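Local structure of ribulose-1,5-bisphosphate carboxylase/oxygenase large subunit (Rhodopseudomonas palustris, 3QFW) at residues B[141-145]-B[146-150]; B[126-130]-B[131-135]. The protein belongs to the Rubisco-like proteins, relatives of the carbon-fixing carboxylase, and probably acts as an enzyme built on the Rubisco large-chain fold. All coordinates share one frame; numbering follows the deposited sequence.

Contact 1 of 2, residues B[141-145]-B[146-150]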
# COMPACT_ATOMS: atom_id res chain seq x y z
N GLN B 141 9.63 -5.27 20.78
CA GLN B 141 8.73 -6.36 20.42
C GLN B 141 9.21 -7.79 20.75
O GLN B 141 8.49 -8.76 20.53
CB GLN B 141 8.33 -6.29 18.94
CG GLN B 141 9.48 -6.23 17.95
CD GLN B 141 9.07 -6.61 16.53
OE1 GLN B 141 9.25 -5.83 15.59
NE2 GLN B 141 8.52 -7.81 16.37
N GLY B 142 10.42 -7.94 21.27
CA GLY B 142 10.87 -9.26 21.68
C GLY B 142 10.21 -9.76 22.96
O GLY B 142 10.29 -10.95 23.28
N LEU B 143 9.54 -8.86 23.67
CA LEU B 143 9.05 -9.11 25.03
C LEU B 143 7.80 -9.99 25.13
O LEU B 143 6.98 -10.03 24.22
CB LEU B 143 8.78 -7.78 25.74
CG LEU B 143 9.99 -6.94 26.13
CD1 LEU B 143 9.58 -5.54 26.56
CD2 LEU B 143 10.78 -7.65 27.23
N SER B 144 7.65 -10.66 26.27
CA SER B 144 6.44 -11.42 26.55
C SER B 144 5.31 -10.45 26.89
O SER B 144 5.57 -9.30 27.26
CB SER B 144 6.66 -12.36 27.73
OG SER B 144 6.80 -11.63 28.94
N PRO B 145 4.06 -10.90 26.75
CA PRO B 145 2.92 -10.05 27.09
C PRO B 145 2.97 -9.53 28.52
O PRO B 145 2.45 -8.44 28.79
CB PRO B 145 1.70 -10.98 26.89
CG PRO B 145 2.25 -12.34 26.66
CD PRO B 145 3.64 -12.17 26.13
N ALA B 146 3.58 -10.29 29.43
CA ALA B 146 3.67 -9.87 30.82
C ALA B 146 4.67 -8.72 30.97
O ALA B 146 4.41 -7.74 31.69
CB ALA B 146 4.07 -11.03 31.70
N ALA B 147 5.80 -8.83 30.29
CA ALA B 147 6.82 -7.78 30.32
C ALA B 147 6.31 -6.51 29.64
O ALA B 147 6.60 -5.40 30.09
CB ALA B 147 8.10 -8.27 29.67
N LEU B 148 5.56 -6.68 28.55
CA LEU B 148 4.90 -5.57 27.88
C LEU B 148 3.87 -4.95 28.83
O LEU B 148 3.78 -3.72 28.94
CB LEU B 148 4.20 -6.05 26.59
CG LEU B 148 5.08 -6.59 25.46
CD1 LEU B 148 4.23 -7.18 24.34
CD2 LEU B 148 6.00 -5.50 24.92
N ALA B 149 3.12 -5.80 29.51
CA ALA B 149 2.11 -5.35 30.48
C ALA B 149 2.72 -4.52 31.61
O ALA B 149 2.15 -3.50 32.01
CB ALA B 149 1.35 -6.54 31.06
N SER B 150 3.86 -4.96 32.12
CA SER B 150 4.56 -4.27 33.19
C SER B 150 4.96 -2.86 32.76
O SER B 150 4.80 -1.90 33.52
CB SER B 150 5.79 -5.08 33.63
OG SER B 150 6.65 -4.31 34.46
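Ser144 reaches forward with its hydroxyl to the first turn of helix 145-157 and accepts the backbone N-H of Ala147, with Ala147 N 3.3 Å from Ser144 OG and a nearly straight N-H...O angle of 164°. The first torsion (chi1 70°) sets OG between the backbone N and the carbonyl carbon, where it meets Ala147 N. The carbonyl of the same residue accepts the N-H of the following residue, Leu148 N lying 2.9 Å from Ser144 O. One residue on, Ala149 N reaches Pro145 O at 2.8 Å.

Beside these bonds runs an apolar strip. Leu143 meets the helix at two points: CD2 rests on Ala147 CB at 3.7 Å, and CB lies 3.7 Å from Leu148 CD2, where the two leucines cross obliquely. In Leu148, CG stands anti to the carbonyl carbon (chi1 -64°), which directs the branch back over Leu143; the side chain also touches Ser175 and Arg180. With an alanine here the branch over Leu143 is gone, which would probably leave Leu143 CB without its apolar partner and open a gap toward Ser175. This is a serine N-cap, with Pro145 as the first helical residue and a hydrophobic staple between Leu143 and Leu148.

Contact 2 of 2, residues B[126-130]-B[131-135]; sequences TGAQS and RALTA. With SO4 (sulfate ion), chain H.
Arg131 folds its guanidinium over Ala128, whose CB lies 3.4 Å from Arg131 CZ and over the centre of that face. The chain leaves the backbone with CG between N and the carbonyl carbon (chi1 62°) and then runs extended to NE, carrying the flat group back across the preceding turn. Arg131 NH2 forms a salt bridge with Asp161, and Arg131 NH1 donates to Ala132 O at 3.0 Å, on a lone pair in the carbonyl plane, though tilted from the guanidinium plane. These two partners probably fix the rotation of the group above the methyl.

The backbone of Arg131 also helps hold a sulfate, probably from the crystallisation liquor. Arg131 N lies 2.8 Å from sulfate O3, an oxygen gripped as well by the N and OG of Ser130, while Gln129 N binds sulfate O2 at 2.8 Å. Three successive N-H groups thus converge on the anion.

After Ala132, which supplies its carbonyl to Arg131, Leu133 begins the strand and returns to the helix end. Its CD1 packs on Ala128 CB at 3.6 Å; its CD2 meets Thr126 OG1 at 3.5 Å, the two side chains approaching tip to tip. That hydroxyl bonds Ile122 O and weakly accepts Ala128 N, across Gly127, whose positive phi (83°) ends the helical path.

The turn leads from helix 118-126 into strand 133-138 of the catalytic domain. Leu133 packs against Ile122 and Arg123 of the helix and Met339 of strand 339-341, Thr134 pairs with Leu162 of strand 162-165, and helix 353-366 lies against Ala132 and Thr134.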
# COMPACT_ATOMS: atom_id res chain seq x y z
N THR B 126 -10.01 10.86 27.68
CA THR B 126 -8.73 10.83 28.36
C THR B 126 -8.72 11.82 29.52
O THR B 126 -7.84 11.77 30.38
CB THR B 126 -7.57 11.20 27.42
OG1 THR B 126 -7.78 12.53 26.93
CG2 THR B 126 -7.50 10.23 26.22
N GLY B 127 -9.69 12.72 29.52
CA GLY B 127 -9.76 13.76 30.53
C GLY B 127 -8.88 14.96 30.24
O GLY B 127 -8.70 15.82 31.11
N ALA B 128 -8.32 15.04 29.04
CA ALA B 128 -7.53 16.21 28.67
C ALA B 128 -8.43 17.29 28.09
O ALA B 128 -8.78 17.26 26.91
CB ALA B 128 -6.42 15.84 27.70
N GLN B 129 -8.82 18.24 28.94
CA GLN B 129 -9.81 19.24 28.54
C GLN B 129 -9.28 20.20 27.49
O GLN B 129 -9.94 20.44 26.49
CB GLN B 129 -10.35 20.00 29.77
CG GLN B 129 -11.24 19.15 30.67
CD GLN B 129 -11.61 19.85 31.98
OE1 GLN B 129 -12.61 20.55 32.06
NE2 GLN B 129 -10.80 19.63 33.02
N SER B 130 -8.09 20.75 27.71
CA SER B 130 -7.56 21.75 26.80
C SER B 130 -6.07 21.55 26.56
O SER B 130 -5.53 21.97 25.54
CB SER B 130 -7.80 23.16 27.34
OG SER B 130 -6.93 23.40 28.43
N ARG B 131 -5.40 20.91 27.51
CA ARG B 131 -3.97 20.66 27.40
C ARG B 131 -3.68 19.73 26.24
O ARG B 131 -4.57 19.03 25.76
CB ARG B 131 -3.46 20.01 28.69
CG ARG B 131 -4.08 18.65 28.97
CD ARG B 131 -3.37 17.93 30.10
NE ARG B 131 -4.02 16.68 30.49
CZ ARG B 131 -3.81 15.51 29.88
NH1 ARG B 131 -3.00 15.44 28.83
NH2 ARG B 131 -4.44 14.42 30.31
N ALA B 132 -2.43 19.74 25.78
CA ALA B 132 -1.98 18.76 24.80
C ALA B 132 -2.03 17.37 25.43
O ALA B 132 -2.10 17.24 26.65
CB ALA B 132 -0.56 19.08 24.32
N LEU B 133 -2.02 16.34 24.60
CA LEU B 133 -2.03 14.98 25.13
C LEU B 133 -0.67 14.31 24.99
O LEU B 133 0.23 14.84 24.34
CB LEU B 133 -3.12 14.14 24.45
CG LEU B 133 -4.56 14.44 24.89
CD1 LEU B 133 -5.05 15.81 24.42
CD2 LEU B 133 -5.48 13.34 24.40
N THR B 134 -0.53 13.15 25.63
CA THR B 134 0.72 12.41 25.63
C THR B 134 0.49 10.95 25.23
O THR B 134 -0.56 10.36 25.53
CB THR B 134 1.40 12.44 27.01
OG1 THR B 134 0.63 11.66 27.94
CG2 THR B 134 1.52 13.87 27.54
N ALA B 135 1.46 10.37 24.55
CA ALA B 135 1.41 8.95 24.21
C ALA B 135 2.78 8.32 24.34
O ALA B 135 3.80 9.01 24.25
CB ALA B 135 0.88 8.76 22.78
S SO4 H . -6.87 20.29 31.37
O1 SO4 H . -5.61 20.22 32.12
O2 SO4 H . -7.46 18.94 31.33
O3 SO4 H . -6.62 20.77 30.01
O4 SO4 H . -7.77 21.20 32.04

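How the contacts relate
Strand 133-138 joins the two sites: contact 2 leads into it, and contact 1 lies beyond it, where helix 145-157 starts. Together they bracket one strand-to-helix step of the TIM-barrel catalytic domain, with centres about 26 Å apart and no touch between them. Both are partly buried. Contact 2 mixes buried Thr126, Ala128 and Leu133 with an exposed outer side where Gln129 and Ser130 hold the sulfate, and lies nearer the chain centre; contact 1 sits further out, with Leu148 and Ala149 buried against helix 177-195. Chemistry follows place: 141-150 relies on a hydroxyl and carbonyls meeting helical N-H groups, whereas 126-135 has no hydrogen bond between its halves and joins them through a guanidinium over a methyl and apolar packing.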